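Local coordinates for protein putative oxidoreductase (PDB 3FHL) that probably acts as a nucleotide-dependent oxidoreductase of the Gfo/Idh/MocA family, joining an NAD-binding Rossmann domain to a C-terminal alpha/beta domain, at residues C[14-19]-C[70-75]; C[20-25]-C[46-51]; C[25-30]-C[270-275]; C[263-268]-C[274-279]. All coordinates share one frame; numbering follows the deposited sequence.

Interaction 1 of 4, residues C[14-19]-C[70-75]; sequences GMSGQV and VVNTPD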
loop_
_atom_site.group_PDB
_atom_site.type_symbol
_atom_site.label_atom_id
_atom_site.label_comp_id
_atom_site.label_asym_id
_atom_site.label_seq_id
_atom_site.Cartn_x
_atom_site.Cartn_y
_atom_site.Cartn_z
ATOM N N GLY C 14 -2.936 -36.724 -0.099
ATOM C CA GLY C 14 -3.781 -35.745 -0.785
ATOM C C GLY C 14 -2.889 -34.748 -1.509
ATOM O O GLY C 14 -1.706 -35.035 -1.737
ATOM N N MET C 15 -3.438 -33.585 -1.871
ATOM C CA MET C 15 -2.679 -32.584 -2.632
ATOM C C MET C 15 -1.367 -32.200 -1.944
ATOM O O MET C 15 -0.311 -32.259 -2.571
ATOM C CB MET C 15 -3.509 -31.320 -2.921
ATOM C CG MET C 15 -2.755 -30.196 -3.697
ATOM S SD MET C 15 -1.590 -29.123 -2.768
ATOM C CE MET C 15 -2.598 -28.526 -1.412
ATOM N N SER C 16 -1.447 -31.799 -0.675
ATOM C CA SER C 16 -0.260 -31.372 0.071
ATOM C C SER C 16 0.827 -32.449 0.071
ATOM O O SER C 16 2.004 -32.138 -0.113
ATOM C CB SER C 16 -0.620 -30.978 1.498
ATOM O OG SER C 16 -0.951 -32.116 2.274
ATOM N N GLY C 17 0.416 -33.703 0.265
ATOM C CA GLY C 17 1.313 -34.860 0.203
ATOM C C GLY C 17 2.015 -34.982 -1.129
ATOM O O GLY C 17 3.229 -35.132 -1.180
ATOM N N GLN C 18 1.249 -34.869 -2.211
ATOM C CA GLN C 18 1.777 -35.035 -3.553
ATOM C C GLN C 18 2.580 -33.848 -4.057
ATOM O O GLN C 18 3.365 -33.994 -4.985
ATOM C CB GLN C 18 0.638 -35.305 -4.535
ATOM C CG GLN C 18 -0.137 -36.560 -4.244
ATOM C CD GLN C 18 -1.284 -36.784 -5.205
ATOM O OE1 GLN C 18 -1.117 -36.685 -6.420
ATOM N NE2 GLN C 18 -2.459 -37.103 -4.664
ATOM N N VAL C 19 2.367 -32.671 -3.471
ATOM C CA VAL C 19 2.976 -31.432 -3.989
ATOM C C VAL C 19 4.177 -30.994 -3.153
ATOM O O VAL C 19 5.264 -30.788 -3.681
ATOM C CB VAL C 19 1.905 -30.283 -4.125
ATOM C CG1 VAL C 19 2.539 -28.935 -4.434
ATOM C CG2 VAL C 19 0.914 -30.630 -5.222
ATOM N N VAL C 70 5.268 -36.743 9.186
ATOM C CA VAL C 70 4.737 -35.510 8.610
ATOM C C VAL C 70 3.215 -35.546 8.697
ATOM O O VAL C 70 2.558 -36.336 7.996
ATOM C CB VAL C 70 5.207 -35.322 7.148
ATOM C CG1 VAL C 70 4.617 -34.030 6.540
ATOM C CG2 VAL C 70 6.735 -35.284 7.082
ATOM N N VAL C 71 2.666 -34.701 9.567
ATOM C CA VAL C 71 1.215 -34.625 9.803
ATOM C C VAL C 71 0.583 -33.636 8.801
ATOM O O VAL C 71 0.646 -32.411 8.977
ATOM C CB VAL C 71 0.908 -34.275 11.299
ATOM C CG1 VAL C 71 -0.598 -34.101 11.576
ATOM C CG2 VAL C 71 1.476 -35.357 12.219
ATOM N N ASN C 72 0.010 -34.183 7.732
ATOM C CA ASN C 72 -0.595 -33.365 6.676
ATOM C C ASN C 72 -2.005 -33.853 6.326
ATOM O O ASN C 72 -2.441 -33.798 5.173
ATOM C CB ASN C 72 0.310 -33.344 5.443
ATOM C CG ASN C 72 0.459 -34.708 4.804
ATOM O OD1 ASN C 72 0.489 -35.728 5.487
ATOM N ND2 ASN C 72 0.525 -34.734 3.487
ATOM N N THR C 73 -2.696 -34.334 7.357
ATOM C CA THR C 73 -4.058 -34.861 7.276
ATOM C C THR C 73 -5.083 -33.701 7.343
ATOM O O THR C 73 -4.665 -32.545 7.483
ATOM C CB THR C 73 -4.279 -35.859 8.434
ATOM O OG1 THR C 73 -3.712 -35.333 9.639
ATOM C CG2 THR C 73 -3.636 -37.188 8.127
ATOM N N PRO C 74 -6.415 -33.987 7.220
ATOM C CA PRO C 74 -7.411 -32.906 7.385
ATOM C C PRO C 74 -7.305 -32.161 8.712
ATOM O O PRO C 74 -6.939 -32.754 9.731
ATOM C CB PRO C 74 -8.750 -33.648 7.306
ATOM C CG PRO C 74 -8.463 -34.830 6.459
ATOM C CD PRO C 74 -7.088 -35.265 6.888
ATOM N N ASP C 75 -7.646 -30.873 8.670
ATOM C CA ASP C 75 -7.351 -29.891 9.724
ATOM C C ASP C 75 -7.737 -30.270 11.159
ATOM O O ASP C 75 -7.010 -29.937 12.100
ATOM C CB ASP C 75 -7.995 -28.535 9.383
ATOM C CG ASP C 75 -7.631 -28.022 7.984
ATOM O OD1 ASP C 75 -6.859 -28.691 7.252
ATOM O OD2 ASP C 75 -8.121 -26.928 7.619
HETATM O O HOH W 1 -2.235 -34.365 1.743
HETATM O O HOH W 2 -3.558 -31.399 3.813
#
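Ser16 and Asn72 face each other where the first turn of a helix meets the end of a strand; their polar groups meet there, with two waters alongside. Among the direct approaches, the side-chain amide of Asn72 brings ND2 to 3.2 Å from Ser16 OG. The same nitrogen lies 3.4 Å from Gly17 CA, against a residue that has no side chain to hold it off. Asn72 CG sits between its backbone N and carbonyl carbon (chi1 65°), which turns the amide toward the helix; its ND2 donates to Ala12 O in the loop before helix 15-27, a bond that helps to hold the amide's orientation. Water supplies the second kind of link. Water 1 is 2.6 Å from Ser16 OG and makes a weak, long bond to Asn72 O at 3.5 Å. Water 2 is 3.1 Å from Ser16 OG and donates to Asn72 O at 3.0 Å, although its protons have other acceptors in reach. Ser16 was modelled in two conformers, so the water links through its OG are tentative; its OG also has a weak hydrogen bond to Glu95 OE1. Backbone bonding completes the set: Gln18 N reaches back to Gly14 O at 3.0 Å, closing the first turn behind Gly14, the N-cap. The arrangement fits the glycine-rich turn of a Rossmann fold, consistent with a dinucleotide site at these strand ends. Helix 15-27 starts beside the end of strand 68-71, which lies between strands 6-10 and 91-95, while helix 78-87 packs on Val71 and Thr73.

Interaction 2 of 4, residues C[20-25]-C[46-51]; sequences FHAPFI and ERYPQA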
loop_
_atom_site.group_PDB
_atom_site.type_symbol
_atom_site.label_atom_id
_atom_site.label_comp_id
_atom_site.label_asym_id
_atom_site.label_seq_id
_atom_site.Cartn_x
_atom_site.Cartn_y
_atom_site.Cartn_z
ATOM N N PHE C 20 3.984 -30.885 -1.842
ATOM C CA PHE C 20 4.979 -30.247 -0.973
ATOM C C PHE C 20 5.930 -31.188 -0.236
ATOM O O PHE C 20 7.033 -30.778 0.146
ATOM C CB PHE C 20 4.268 -29.351 0.055
ATOM C CG PHE C 20 3.531 -28.192 -0.562
ATOM C CD1 PHE C 20 4.233 -27.148 -1.167
ATOM C CD2 PHE C 20 2.144 -28.151 -0.554
ATOM C CE1 PHE C 20 3.561 -26.078 -1.754
ATOM C CE2 PHE C 20 1.461 -27.088 -1.131
ATOM C CZ PHE C 20 2.174 -26.048 -1.734
ATOM N N HIS C 21 5.501 -32.428 -0.010
ATOM C CA HIS C 21 6.227 -33.311 0.895
ATOM C C HIS C 21 6.900 -34.501 0.224
ATOM O O HIS C 21 8.123 -34.576 0.203
ATOM C CB HIS C 21 5.312 -33.756 2.028
ATOM C CG HIS C 21 4.750 -32.611 2.798
ATOM N ND1 HIS C 21 5.547 -31.713 3.476
ATOM C CD2 HIS C 21 3.478 -32.191 2.967
ATOM C CE1 HIS C 21 4.783 -30.800 4.050
ATOM N NE2 HIS C 21 3.525 -31.067 3.753
ATOM N N ALA C 22 6.103 -35.414 -0.323
ATOM C CA ALA C 22 6.650 -36.584 -1.043
ATOM C C ALA C 22 7.731 -36.306 -2.106
ATOM O O ALA C 22 8.729 -37.022 -2.130
ATOM C CB ALA C 22 5.532 -37.464 -1.597
ATOM N N PRO C 23 7.562 -35.272 -2.974
ATOM C CA PRO C 23 8.645 -35.002 -3.926
ATOM C C PRO C 23 10.008 -34.668 -3.304
ATOM O O PRO C 23 11.030 -34.967 -3.915
ATOM C CB PRO C 23 8.114 -33.790 -4.712
ATOM C CG PRO C 23 6.674 -33.935 -4.638
ATOM C CD PRO C 23 6.430 -34.359 -3.230
ATOM N N PHE C 24 10.008 -34.073 -2.109
ATOM C CA PHE C 24 11.243 -33.668 -1.423
ATOM C C PHE C 24 11.803 -34.702 -0.437
ATOM O O PHE C 24 13.014 -34.918 -0.393
ATOM C CB PHE C 24 11.060 -32.302 -0.754
ATOM C CG PHE C 24 10.794 -31.207 -1.740
ATOM C CD1 PHE C 24 11.832 -30.701 -2.523
ATOM C CD2 PHE C 24 9.500 -30.745 -1.956
ATOM C CE1 PHE C 24 11.596 -29.698 -3.463
ATOM C CE2 PHE C 24 9.248 -29.747 -2.902
ATOM C CZ PHE C 24 10.300 -29.231 -3.664
ATOM N N ILE C 25 10.932 -35.335 0.339
ATOM C CA ILE C 25 11.342 -36.458 1.190
ATOM C C ILE C 25 12.003 -37.539 0.313
ATOM O O ILE C 25 13.037 -38.090 0.686
ATOM C CB ILE C 25 10.157 -37.043 2.017
ATOM C CG1 ILE C 25 9.535 -35.968 2.917
ATOM C CG2 ILE C 25 10.630 -38.238 2.879
ATOM C CD1 ILE C 25 8.116 -36.241 3.298
ATOM N N GLU C 46 2.571 -45.476 -8.225
ATOM C CA GLU C 46 3.061 -45.075 -9.547
ATOM C C GLU C 46 4.387 -44.310 -9.473
ATOM O O GLU C 46 5.303 -44.579 -10.246
ATOM C CB GLU C 46 1.994 -44.241 -10.277
ATOM C CG GLU C 46 2.199 -44.088 -11.801
ATOM C CD GLU C 46 1.564 -45.209 -12.635
ATOM O OE1 GLU C 46 0.754 -46.002 -12.102
ATOM O OE2 GLU C 46 1.874 -45.286 -13.845
ATOM N N ARG C 47 4.500 -43.376 -8.529
ATOM C CA ARG C 47 5.690 -42.531 -8.456
ATOM C C ARG C 47 6.652 -42.902 -7.328
ATOM O O ARG C 47 7.848 -42.613 -7.396
ATOM C CB ARG C 47 5.301 -41.056 -8.358
ATOM C CG ARG C 47 6.345 -40.143 -8.952
ATOM C CD ARG C 47 6.007 -38.705 -8.701
ATOM N NE ARG C 47 7.176 -37.977 -8.220
ATOM C CZ ARG C 47 7.187 -36.676 -7.956
ATOM N NH1 ARG C 47 6.086 -35.953 -8.134
ATOM N NH2 ARG C 47 8.294 -36.099 -7.511
ATOM N N TYR C 48 6.135 -43.542 -6.289
ATOM C CA TYR C 48 6.971 -43.928 -5.159
ATOM C C TYR C 48 6.818 -45.420 -4.889
ATOM O O TYR C 48 6.285 -45.799 -3.848
ATOM C CB TYR C 48 6.594 -43.103 -3.920
ATOM C CG TYR C 48 6.559 -41.620 -4.190
ATOM C CD1 TYR C 48 7.744 -40.909 -4.403
ATOM C CD2 TYR C 48 5.345 -40.927 -4.260
ATOM C CE1 TYR C 48 7.727 -39.541 -4.663
ATOM C CE2 TYR C 48 5.319 -39.548 -4.532
ATOM C CZ TYR C 48 6.521 -38.872 -4.730
ATOM O OH TYR C 48 6.536 -37.523 -4.987
ATOM N N PRO C 49 7.309 -46.278 -5.813
ATOM C CA PRO C 49 6.996 -47.706 -5.684
ATOM C C PRO C 49 7.759 -48.421 -4.556
ATOM O O PRO C 49 7.439 -49.564 -4.241
ATOM C CB PRO C 49 7.401 -48.274 -7.050
ATOM C CG PRO C 49 8.493 -47.387 -7.516
ATOM C CD PRO C 49 8.191 -46.015 -6.972
ATOM N N GLN C 50 8.736 -47.737 -3.960
ATOM C CA GLN C 50 9.566 -48.294 -2.888
ATOM C C GLN C 50 9.048 -47.907 -1.504
ATOM O O GLN C 50 9.559 -48.381 -0.484
ATOM C CB GLN C 50 11.021 -47.835 -3.039
ATOM C CG GLN C 50 11.816 -48.549 -4.125
ATOM C CD GLN C 50 13.207 -47.965 -4.306
ATOM O OE1 GLN C 50 13.370 -46.878 -4.862
ATOM N NE2 GLN C 50 14.220 -48.690 -3.840
ATOM N N ALA C 51 8.047 -47.025 -1.470
ATOM C CA ALA C 51 7.380 -46.651 -0.228
ATOM C C ALA C 51 6.402 -47.753 0.151
ATOM O O ALA C 51 5.933 -48.498 -0.715
ATOM C CB ALA C 51 6.637 -45.326 -0.386
#
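Tyr48 drives its phenol end against the Ala22-Pro23 step of the helix, and this is the tight part of the contact. Its OH stands 3.3 Å from Ala22 C and 3.2 Å from Pro23 N, while Ala22 CB presses on Tyr48 CZ at 3.6 Å. The OH also meets the pyrrolidine ring, 3.6 Å from Pro23 CG, and the two side chains cross obliquely. With CG anti to its own carbonyl carbon (chi1 -51°), Tyr48 points the ring toward the helix, where Leu33 of strand 31-37 touches both Tyr48 and Ala22. Arg47 forms the looser margin. Its chain leaves with CG anti to the backbone N (chi1 -151°) and bends at the CG-CD bond (chi3 133°), so that NH2 comes to 3.6 Å from Pro23 CB, the side chains crossing at about a right angle. The guanidinium is thereby laid over the end of its neighbour: Tyr48 OH lies 3.1 Å above the guanidinium plane, over its centre. Further out, the loop closes a type I turn from Tyr48 to Ala51, with Ala51 N bonded to Tyr48 O at 3.2 Å; Pro49 and Gln50 on this turn are exposed to solvent. The contact thus joins the first helix of the Rossmann domain to the loop before strand 52-54. Its chemistry is van der Waals packing at a proline kink: Pro23 N has no hydrogen to offer the phenol, so the close approach rests on shape, and the overlying guanidinium may polarise the Tyr48 oxygen.

Interaction 3 of 4, residues C[25-30]-C[270-275]; sequences ISTNPH and IPERPN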
loop_
_atom_site.group_PDB
_atom_site.type_symbol
_atom_site.label_atom_id
_atom_site.label_comp_id
_atom_site.label_asym_id
_atom_site.label_seq_id
_atom_site.Cartn_x
_atom_site.Cartn_y
_atom_site.Cartn_z
ATOM N N ILE C 25 10.932 -35.335 0.339
ATOM C CA ILE C 25 11.342 -36.458 1.190
ATOM C C ILE C 25 12.003 -37.539 0.313
ATOM O O ILE C 25 13.037 -38.090 0.686
ATOM C CB ILE C 25 10.157 -37.043 2.017
ATOM C CG1 ILE C 25 9.535 -35.968 2.917
ATOM C CG2 ILE C 25 10.630 -38.238 2.879
ATOM C CD1 ILE C 25 8.116 -36.241 3.298
ATOM N N SER C 26 11.422 -37.782 -0.865
ATOM C CA SER C 26 11.933 -38.740 -1.846
ATOM C C SER C 26 13.296 -38.365 -2.439
ATOM O O SER C 26 14.219 -39.185 -2.427
ATOM C CB SER C 26 10.923 -38.924 -2.975
ATOM O OG SER C 26 11.263 -40.021 -3.798
ATOM N N THR C 27 13.441 -37.136 -2.933
ATOM C CA THR C 27 14.678 -36.754 -3.628
ATOM C C THR C 27 15.834 -36.425 -2.688
ATOM O O THR C 27 16.998 -36.535 -3.076
ATOM C CB THR C 27 14.470 -35.593 -4.631
ATOM O OG1 THR C 27 13.846 -34.482 -3.977
ATOM C CG2 THR C 27 13.610 -36.049 -5.807
ATOM N N ASN C 28 15.521 -36.016 -1.462
ATOM C CA ASN C 28 16.572 -35.748 -0.484
ATOM C C ASN C 28 17.176 -37.089 -0.063
ATOM O O ASN C 28 16.448 -37.982 0.393
ATOM C CB ASN C 28 16.030 -34.974 0.717
ATOM C CG ASN C 28 17.133 -34.418 1.612
ATOM O OD1 ASN C 28 17.992 -35.149 2.073
ATOM N ND2 ASN C 28 17.094 -33.118 1.871
ATOM N N PRO C 29 18.501 -37.243 -0.243
ATOM C CA PRO C 29 19.202 -38.495 0.077
ATOM C C PRO C 29 19.296 -38.793 1.576
ATOM O O PRO C 29 19.624 -39.916 1.957
ATOM C CB PRO C 29 20.602 -38.267 -0.501
ATOM C CG PRO C 29 20.783 -36.796 -0.472
ATOM C CD PRO C 29 19.425 -36.228 -0.789
ATOM N N HIS C 30 18.996 -37.808 2.415
ATOM C CA HIS C 30 19.086 -37.997 3.863
ATOM C C HIS C 30 17.773 -38.471 4.470
ATOM O O HIS C 30 17.674 -38.653 5.687
ATOM C CB HIS C 30 19.541 -36.717 4.553
ATOM C CG HIS C 30 20.828 -36.164 4.024
ATOM N ND1 HIS C 30 22.052 -36.740 4.288
ATOM C CD2 HIS C 30 21.082 -35.073 3.261
ATOM C CE1 HIS C 30 23.005 -36.038 3.697
ATOM N NE2 HIS C 30 22.443 -35.019 3.070
ATOM N N ILE C 270 9.630 -33.211 -11.243
ATOM C CA ILE C 270 10.513 -33.737 -10.208
ATOM C C ILE C 270 11.482 -32.634 -9.817
ATOM O O ILE C 270 12.162 -32.079 -10.676
ATOM C CB ILE C 270 11.268 -35.009 -10.684
ATOM C CG1 ILE C 270 10.278 -36.160 -10.884
ATOM C CG2 ILE C 270 12.370 -35.410 -9.694
ATOM C CD1 ILE C 270 10.815 -37.298 -11.735
ATOM N N PRO C 271 11.522 -32.290 -8.516
ATOM C CA PRO C 271 12.363 -31.178 -8.073
ATOM C C PRO C 271 13.883 -31.383 -8.049
ATOM O O PRO C 271 14.604 -30.475 -7.618
ATOM C CB PRO C 271 11.823 -30.856 -6.673
ATOM C CG PRO C 271 11.156 -32.093 -6.210
ATOM C CD PRO C 271 10.723 -32.871 -7.423
ATOM N N GLU C 272 14.386 -32.513 -8.540
ATOM C CA GLU C 272 15.830 -32.796 -8.407
ATOM C C GLU C 272 16.811 -31.889 -9.203
ATOM O O GLU C 272 17.953 -31.679 -8.773
ATOM C CB GLU C 272 16.132 -34.286 -8.654
ATOM C CG GLU C 272 17.221 -34.821 -7.719
ATOM C CD GLU C 272 17.333 -36.340 -7.709
ATOM O OE1 GLU C 272 16.287 -37.038 -7.736
ATOM O OE2 GLU C 272 18.482 -36.834 -7.660
ATOM N N ARG C 273 16.344 -31.319 -10.311
ATOM C CA ARG C 273 17.219 -30.766 -11.352
ATOM C C ARG C 273 17.992 -29.481 -10.982
ATOM O O ARG C 273 17.571 -28.746 -10.094
ATOM C CB ARG C 273 16.413 -30.580 -12.638
ATOM C CG ARG C 273 15.246 -29.667 -12.498
ATOM C CD ARG C 273 14.475 -29.603 -13.789
ATOM N NE ARG C 273 13.594 -28.446 -13.771
ATOM C CZ ARG C 273 12.271 -28.505 -13.775
ATOM N NH1 ARG C 273 11.575 -27.376 -13.751
ATOM N NH2 ARG C 273 11.645 -29.679 -13.819
ATOM N N PRO C 274 19.152 -29.239 -11.635
ATOM C CA PRO C 274 19.988 -28.056 -11.415
ATOM C C PRO C 274 19.289 -26.692 -11.496
ATOM O O PRO C 274 19.649 -25.784 -10.740
ATOM C CB PRO C 274 21.033 -28.165 -12.532
ATOM C CG PRO C 274 21.184 -29.625 -12.727
ATOM C CD PRO C 274 19.793 -30.163 -12.601
ATOM N N ASN C 275 18.317 -26.539 -12.397
ATOM C CA ASN C 275 17.637 -25.244 -12.561
ATOM C C ASN C 275 16.367 -25.079 -11.708
ATOM O O ASN C 275 15.584 -24.159 -11.940
ATOM C CB ASN C 275 17.354 -24.951 -14.053
ATOM C CG ASN C 275 16.192 -25.766 -14.606
ATOM O OD1 ASN C 275 15.530 -26.499 -13.873
ATOM N ND2 ASN C 275 15.932 -25.631 -15.908
HETATM O O HOH W 3 15.655 -31.891 -5.023
#
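Thr27 and Glu272 lie side by side and run opposite ways, the threonine methyl alongside the acidic side chain. Thr27 CG2 lies 3.4 Å from Glu272 OE1, and the glutamate, stretched out past CG, brings its end nearer the helix than its base does. The same methyl approaches Ile270 at a slant, CG2 to CG2, 4.1 Å apart. The hydroxyl takes the position between backbone N and carbonyl carbon (chi1 53°) and bonds Pro23 O one turn back, which leaves the methyl to face the loop. The ring of Pro271 comes to the oxygen side, CG 4.2 Å from Thr27 OG1, and continues onto Pro23 and Phe24. Water 3 donates weakly to Thr27 OG1 and to Pro271 O, at 3.3 and 3.1 Å respectively. Just beyond the helix, Asn28 OD1 accepts from His30 N at 2.9 Å, an Asx turn leading into strand 31-37. The contact joins the last turn of the first Rossmann helix to a loop of the C-terminal domain. Glu272 also touches a crystal neighbour, which may influence its pose. Chemically the interface is mostly methyl against hydrocarbon and carboxylate, with water as a weak polar link.

Interaction 4 of 4, residues C[263-268]-C[274-279]; sequences AALLAG and PNWGEE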
loop_
_atom_site.group_PDB
_atom_site.type_symbol
_atom_site.label_atom_id
_atom_site.label_comp_id
_atom_site.label_asym_id
_atom_site.label_seq_id
_atom_site.Cartn_x
_atom_site.Cartn_y
_atom_site.Cartn_z
ATOM N N ALA C 263 3.279 -24.491 -8.827
ATOM C CA ALA C 263 2.734 -24.862 -10.140
ATOM C C ALA C 263 3.492 -26.035 -10.787
ATOM O O ALA C 263 2.872 -26.951 -11.331
ATOM C CB ALA C 263 2.705 -23.656 -11.085
ATOM N N ALA C 264 4.822 -26.002 -10.728
ATOM C CA ALA C 264 5.633 -27.073 -11.305
ATOM C C ALA C 264 5.384 -28.373 -10.562
ATOM O O ALA C 264 5.188 -29.426 -11.183
ATOM C CB ALA C 264 7.108 -26.708 -11.290
ATOM N N LEU C 265 5.340 -28.290 -9.236
ATOM C CA LEU C 265 5.072 -29.462 -8.411
ATOM C C LEU C 265 3.667 -30.025 -8.603
ATOM O O LEU C 265 3.490 -31.238 -8.582
ATOM C CB LEU C 265 5.322 -29.156 -6.941
ATOM C CG LEU C 265 6.769 -28.893 -6.528
ATOM C CD1 LEU C 265 6.777 -28.162 -5.187
ATOM C CD2 LEU C 265 7.624 -30.184 -6.475
ATOM N N LEU C 266 2.679 -29.142 -8.792
ATOM C CA LEU C 266 1.296 -29.544 -9.070
ATOM C C LEU C 266 1.222 -30.262 -10.424
ATOM O O LEU C 266 0.462 -31.215 -10.584
ATOM C CB LEU C 266 0.373 -28.315 -9.072
ATOM C CG LEU C 266 -1.136 -28.324 -8.745
ATOM C CD1 LEU C 266 -2.000 -29.098 -9.755
ATOM C CD2 LEU C 266 -1.437 -28.783 -7.321
ATOM N N ALA C 267 2.033 -29.811 -11.381
ATOM C CA ALA C 267 2.129 -30.439 -12.698
ATOM C C ALA C 267 2.863 -31.779 -12.662
ATOM O O ALA C 267 2.871 -32.504 -13.659
ATOM C CB ALA C 267 2.821 -29.503 -13.681
ATOM N N GLY C 268 3.505 -32.082 -11.534
ATOM C CA GLY C 268 4.227 -33.345 -11.348
ATOM C C GLY C 268 5.693 -33.331 -11.752
ATOM O O GLY C 268 6.281 -34.387 -12.004
ATOM N N PRO C 274 19.152 -29.239 -11.635
ATOM C CA PRO C 274 19.988 -28.056 -11.415
ATOM C C PRO C 274 19.289 -26.692 -11.496
ATOM O O PRO C 274 19.649 -25.784 -10.740
ATOM C CB PRO C 274 21.033 -28.165 -12.532
ATOM C CG PRO C 274 21.184 -29.625 -12.727
ATOM C CD PRO C 274 19.793 -30.163 -12.601
ATOM N N ASN C 275 18.317 -26.539 -12.397
ATOM C CA ASN C 275 17.637 -25.244 -12.561
ATOM C C ASN C 275 16.367 -25.079 -11.708
ATOM O O ASN C 275 15.584 -24.159 -11.940
ATOM C CB ASN C 275 17.354 -24.951 -14.053
ATOM C CG ASN C 275 16.192 -25.766 -14.606
ATOM O OD1 ASN C 275 15.530 -26.499 -13.873
ATOM N ND2 ASN C 275 15.932 -25.631 -15.908
ATOM N N TRP C 276 16.151 -25.978 -10.743
ATOM C CA TRP C 276 14.939 -25.940 -9.927
ATOM C C TRP C 276 14.804 -24.630 -9.131
ATOM O O TRP C 276 15.756 -24.195 -8.494
ATOM C CB TRP C 276 14.885 -27.110 -8.955
ATOM C CG TRP C 276 13.618 -27.110 -8.193
ATOM C CD1 TRP C 276 13.425 -26.661 -6.919
ATOM C CD2 TRP C 276 12.330 -27.539 -8.672
ATOM N NE1 TRP C 276 12.093 -26.793 -6.572
ATOM C CE2 TRP C 276 11.406 -27.329 -7.631
ATOM C CE3 TRP C 276 11.875 -28.068 -9.887
ATOM C CZ2 TRP C 276 10.048 -27.648 -7.756
ATOM C CZ3 TRP C 276 10.531 -28.389 -10.011
ATOM C CH2 TRP C 276 9.636 -28.187 -8.949
ATOM N N GLY C 277 13.619 -24.025 -9.194
ATOM C CA GLY C 277 13.324 -22.778 -8.472
ATOM C C GLY C 277 13.859 -21.514 -9.130
ATOM O O GLY C 277 13.643 -20.401 -8.626
ATOM N N GLU C 278 14.562 -21.671 -10.253
ATOM C CA GLU C 278 15.136 -20.518 -10.944
ATOM C C GLU C 278 14.056 -19.651 -11.590
ATOM O O GLU C 278 12.993 -20.151 -12.005
ATOM C CB GLU C 278 16.182 -20.937 -11.989
ATOM C CG GLU C 278 17.513 -21.409 -11.397
ATOM C CD GLU C 278 18.600 -21.658 -12.450
ATOM O OE1 GLU C 278 18.305 -21.613 -13.668
ATOM O OE2 GLU C 278 19.754 -21.906 -12.045
ATOM N N GLU C 279 14.348 -18.352 -11.660
ATOM C CA GLU C 279 13.491 -17.385 -12.333
ATOM C C GLU C 279 14.208 -16.801 -13.532
ATOM O O GLU C 279 15.440 -16.742 -13.565
ATOM C CB GLU C 279 13.119 -16.239 -11.385
ATOM C CG GLU C 279 12.318 -16.655 -10.171
ATOM C CD GLU C 279 11.991 -15.488 -9.260
ATOM O OE1 GLU C 279 12.932 -14.802 -8.781
ATOM O OE2 GLU C 279 10.790 -15.282 -9.009
#
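Trp276 NE1 donates to Gln261 OE1 at the start of the helix whose next turn, Ala264 and Leu265, receives the indole. The helix ends in a Schellman motif at Gly268, the tryptophan occupies a type II turn from Asn275 to Glu278, and helix and returning loop fold back on each other within the C-terminal alpha/beta domain. The turn is closed by Glu278 N to Asn275 O at 3.2 Å, with Gly277 at positive phi (79°). Trp276 has CG anti to its backbone N (chi1 -176°), which carries the six-membered ring away from the turn to the helix. There Leu265 CG comes against the rim of the ring, close to its plane, and the side chains cross at about a right angle; CG and CD2 of Leu265 are each 3.7 Å from Trp276 CZ2. The NE1 bond and these apolar touches together limit rotation of the indole. Leu265 also packs on Val19, Pro23 and Phe24 of helix 15-27, so the cluster reaches the Rossmann domain, and Pro271 also touches the indole. Ala264 comes in obliquely, its CB 3.7 Å from Trp276 CH2 and 4.0 Å from CZ3.

How the interactions relate
Helix 15-27 threads through interactions 1, 2 and 3. Interaction 1 sits at its start, beside the strand ends where a dinucleotide would be expected, and interaction 2 follows with centres 12 Å away. Interactions 2 and 3 have centres about 10 Å apart; Pro271 CB packs 3.4 Å from Phe24 CE1. Interactions 3 and 4, with centres 11 Å apart, share Pro274 and Asn275, and Pro271 O comes to 3.6 Å from Trp276 CG. Leu265 also reaches back to interaction 1, its CD1 3.4 Å from Val19 O. Interactions 1 and 2 lie within the Rossmann domain, interaction 3 spans the two domains, and interaction 4, internal to the C-terminal domain, packs on the same helix through Leu265.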